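Local atomic coordinates of sortase B (Clostridium perfringens, PDB entry 5YFK), a protein that probably acts as a cysteine transpeptidase of the sortase B class, joining proteins bearing a sorting signal to the cell wall. Residues A[175-178]-A[179-183]. The protein carries 1 engineered substitution. Sequence-based numbering, arbitrary orientation.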
ATOM      1  N   GLU A 175       0.348  -6.343 -23.817  1.00 25.31           N
ATOM      2  CA  GLU A 175       0.864  -5.111 -24.420  1.00 25.76           C
ATOM      3  C   GLU A 175       0.432  -3.864 -23.631  1.00 23.38           C
ATOM      4  O   GLU A 175       1.226  -2.927 -23.408  1.00 25.16           O
ATOM      5  CB  GLU A 175       0.345  -5.015 -25.872  1.00 33.58           C
ATOM      6  CG  GLU A 175       0.729  -3.746 -26.617  1.00 47.72           C
ATOM      7  CD  GLU A 175       0.229  -3.736 -28.059  1.00 65.29           C
ATOM      8  OE1 GLU A 175       0.196  -4.822 -28.680  1.00 68.70           O
ATOM      9  OE2 GLU A 175      -0.143  -2.651 -28.567  1.00 61.58           O
ATOM     10  N   ASP A 176      -0.849  -3.815 -23.297  1.00 21.43           N
ATOM     11  CA  ASP A 176      -1.417  -2.703 -22.534  1.00 22.48           C
ATOM     12  C   ASP A 176      -0.775  -2.619 -21.158  1.00 19.51           C
ATOM     13  O   ASP A 176      -0.492  -1.537 -20.664  1.00 17.70           O
ATOM     14  CB  ASP A 176      -2.923  -2.885 -22.372  1.00 25.99           C
ATOM     15  CG  ASP A 176      -3.692  -2.673 -23.675  1.00 40.77           C
ATOM     16  OD1 ASP A 176      -3.067  -2.349 -24.711  1.00 39.53           O
ATOM     17  OD2 ASP A 176      -4.936  -2.812 -23.652  1.00 55.27           O
ATOM     18  N   TYR A 177      -0.517  -3.775 -20.555  1.00 20.20           N
ATOM     19  CA  TYR A 177       0.141  -3.823 -19.237  1.00 17.03           C
ATOM     20  C   TYR A 177       1.596  -3.402 -19.329  1.00 17.11           C
ATOM     21  O   TYR A 177       2.108  -2.686 -18.469  1.00 14.52           O
ATOM     22  CB  TYR A 177       0.055  -5.229 -18.679  1.00 15.66           C
ATOM     23  CG  TYR A 177       0.600  -5.383 -17.268  1.00 19.37           C
ATOM     24  CD1 TYR A 177       0.306  -4.458 -16.275  1.00 17.55           C
ATOM     25  CD2 TYR A 177       1.494  -6.392 -16.971  1.00 19.09           C
ATOM     26  CE1 TYR A 177       0.758  -4.636 -14.977  1.00 19.93           C
ATOM     27  CE2 TYR A 177       1.998  -6.548 -15.698  1.00 19.36           C
ATOM     28  CZ  TYR A 177       1.616  -5.680 -14.698  1.00 15.93           C
ATOM     29  OH  TYR A 177       2.189  -5.826 -13.444  1.00 16.85           O
ATOM     30  N   GLU A 178       2.293  -3.889 -20.343  1.00 17.77           N
ATOM     31  CA  GLU A 178       3.658  -3.498 -20.519  1.00 19.58           C
ATOM     32  C   GLU A 178       3.762  -1.971 -20.675  1.00 17.28           C
ATOM     33  O   GLU A 178       4.642  -1.319 -20.112  1.00 21.89           O
ATOM     34  CB  GLU A 178       4.262  -4.201 -21.728  1.00 23.56           C
ATOM     35  CG  GLU A 178       5.727  -3.862 -21.941  1.00 30.51           C
ATOM     36  CD  GLU A 178       6.621  -4.298 -20.789  1.00 45.96           C
ATOM     37  OE1 GLU A 178       6.154  -5.052 -19.910  1.00 52.61           O
ATOM     38  OE2 GLU A 178       7.800  -3.886 -20.753  1.00 59.21           O
ATOM     39  N   LYS A 179       2.832  -1.411 -21.425  1.00 20.68           N
ATOM     40  CA  LYS A 179       2.794   0.030 -21.637  1.00 20.16           C
ATOM     41  C   LYS A 179       2.611   0.746 -20.290  1.00 19.84           C
ATOM     42  O   LYS A 179       3.237   1.781 -20.023  1.00 16.50           O
ATOM     43  CB  LYS A 179       1.638   0.363 -22.580  1.00 23.85           C
ATOM     44  CG  LYS A 179       1.427   1.857 -22.816  1.00 40.59           C
ATOM     45  CD  LYS A 179       0.503   2.120 -24.004  1.00 40.93           C
ATOM     46  CE  LYS A 179      -0.873   2.605 -23.558  1.00 54.92           C
ATOM     47  NZ  LYS A 179      -1.941   1.588 -23.793  1.00 56.39           N
ATOM     48  N   TYR A 180       1.684   0.234 -19.478  1.00 14.51           N
ATOM     49  CA  TYR A 180       1.471   0.780 -18.124  1.00 16.87           C
ATOM     50  C   TYR A 180       2.724   0.738 -17.253  1.00 15.06           C
ATOM     51  O   TYR A 180       3.076   1.728 -16.583  1.00 14.29           O
ATOM     52  CB  TYR A 180       0.350   0.012 -17.423  1.00 17.62           C
ATOM     53  CG  TYR A 180      -0.054   0.636 -16.100  1.00 15.91           C
ATOM     54  CD1 TYR A 180      -0.851   1.777 -16.060  1.00 16.71           C
ATOM     55  CD2 TYR A 180       0.365   0.096 -14.889  1.00 14.63           C
ATOM     56  CE1 TYR A 180      -1.309   2.284 -14.859  1.00 15.56           C
ATOM     57  CE2 TYR A 180      -0.063   0.615 -13.674  1.00 12.92           C
ATOM     58  CZ  TYR A 180      -0.866   1.732 -13.656  1.00 13.63           C
ATOM     59  OH  TYR A 180      -1.266   2.287 -12.451  1.00 15.09           O
ATOM     60  N   LEU A 181       3.415  -0.397 -17.265  1.00 14.95           N
ATOM     61  CA  LEU A 181       4.622  -0.561 -16.470  1.00 15.29           C
ATOM     62  C   LEU A 181       5.665   0.466 -16.893  1.00 18.40           C
ATOM     63  O   LEU A 181       6.309   1.089 -16.058  1.00 15.04           O
ATOM     64  CB  LEU A 181       5.187  -1.977 -16.606  1.00 15.67           C
ATOM     65  CG  LEU A 181       4.302  -3.058 -15.962  1.00 14.48           C
ATOM     66  CD1 LEU A 181       4.885  -4.442 -16.153  1.00 16.22           C
ATOM     67  CD2 LEU A 181       4.113  -2.752 -14.486  1.00 18.56           C
ATOM     68  N   LYS A 182       5.860   0.594 -18.198  1.00 17.30           N
ATOM     69  CA  LYS A 182       6.808   1.577 -18.756  1.00 19.32           C
ATOM     70  C   LYS A 182       6.491   3.017 -18.333  1.00 18.62           C
ATOM     71  O   LYS A 182       7.393   3.757 -17.884  1.00 17.71           O
ATOM     72  CB  LYS A 182       6.858   1.439 -20.289  1.00 23.31           C
ATOM     73  CG  LYS A 182       7.596   2.563 -21.015  1.00 31.98           C
ATOM     74  CD  LYS A 182       8.242   2.065 -22.295  1.00 49.50           C
ATOM     75  CE  LYS A 182       7.867   2.906 -23.500  1.00 49.70           C
ATOM     76  NZ  LYS A 182       8.424   2.297 -24.743  1.00 72.47           N
ATOM     77  N   GLU A 183       5.202   3.361 -18.337  1.00 17.93           N
ATOM     78  CA  GLU A 183       4.764   4.680 -17.903  1.00 19.87           C
ATOM     79  C   GLU A 183       5.126   4.871 -16.431  1.00 18.30           C
ATOM     80  O   GLU A 183       5.640   5.912 -16.051  1.00 15.15           O
ATOM     81  CB  GLU A 183       3.250   4.845 -18.074  1.00 29.45           C
ATOM     82  CG  GLU A 183       2.654   5.964 -17.221  1.00 33.35           C
ATOM     83  CD  GLU A 183       1.120   5.971 -17.135  1.00 47.50           C
ATOM     84  OE1 GLU A 183       0.522   4.979 -16.634  1.00 28.71           O
ATOM     85  OE2 GLU A 183       0.536   7.074 -17.319  1.00 49.96           O
TER
HETATM   86  O   HOH W   1      -1.627   0.727 -20.662  1.00 31.99           O
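Glu175 O accepts a hydrogen bond from Lys179 N at 3.0 Å, an i to i+4 bond of the alpha-helix 174-186 in the sortase domain. Asp176 repeats the pattern, and its O accepts from Tyr180 N. A water also donates to Asp176 O, at a distance so short that its exact length is doubtful, and is weakly bound by Lys179 NZ. The Lys179 chain, bent at its two outer torsions, turns its amine back along the helix toward Asp176. OD1 of Asp176 and NZ of Lys179 stay 4.2 Å apart, too far for a salt bridge, so their attraction is probably modest.

Tyr177 lies on the buried side of the helix. Its CG is anti to the backbone N (chi1 -175°), and the ring runs forward beside Leu181. One methyl of that leucine, CD1, sits over a ring face as a CH-pi contact, 3.9 Å from the centroid and displaced toward the rim. Tyr177 OH is hydrogen-bonded to Asp201 O, which ties the far end of the ring to the chain just before strand 203-210. Ile203 on that strand touches Tyr177, Tyr180 and Leu181, so the buried side of the helix packs on strand 203-210. Phe171 meets both tyrosine rings.

Glu178 closes the segment. Glu178 O accepts a hydrogen bond from Lys182 N. Its chain bends at chi2 (62°) and runs roughly perpendicular to the Leu181 side chain, with Glu178 OE1 4.0 Å from Leu181 CD1.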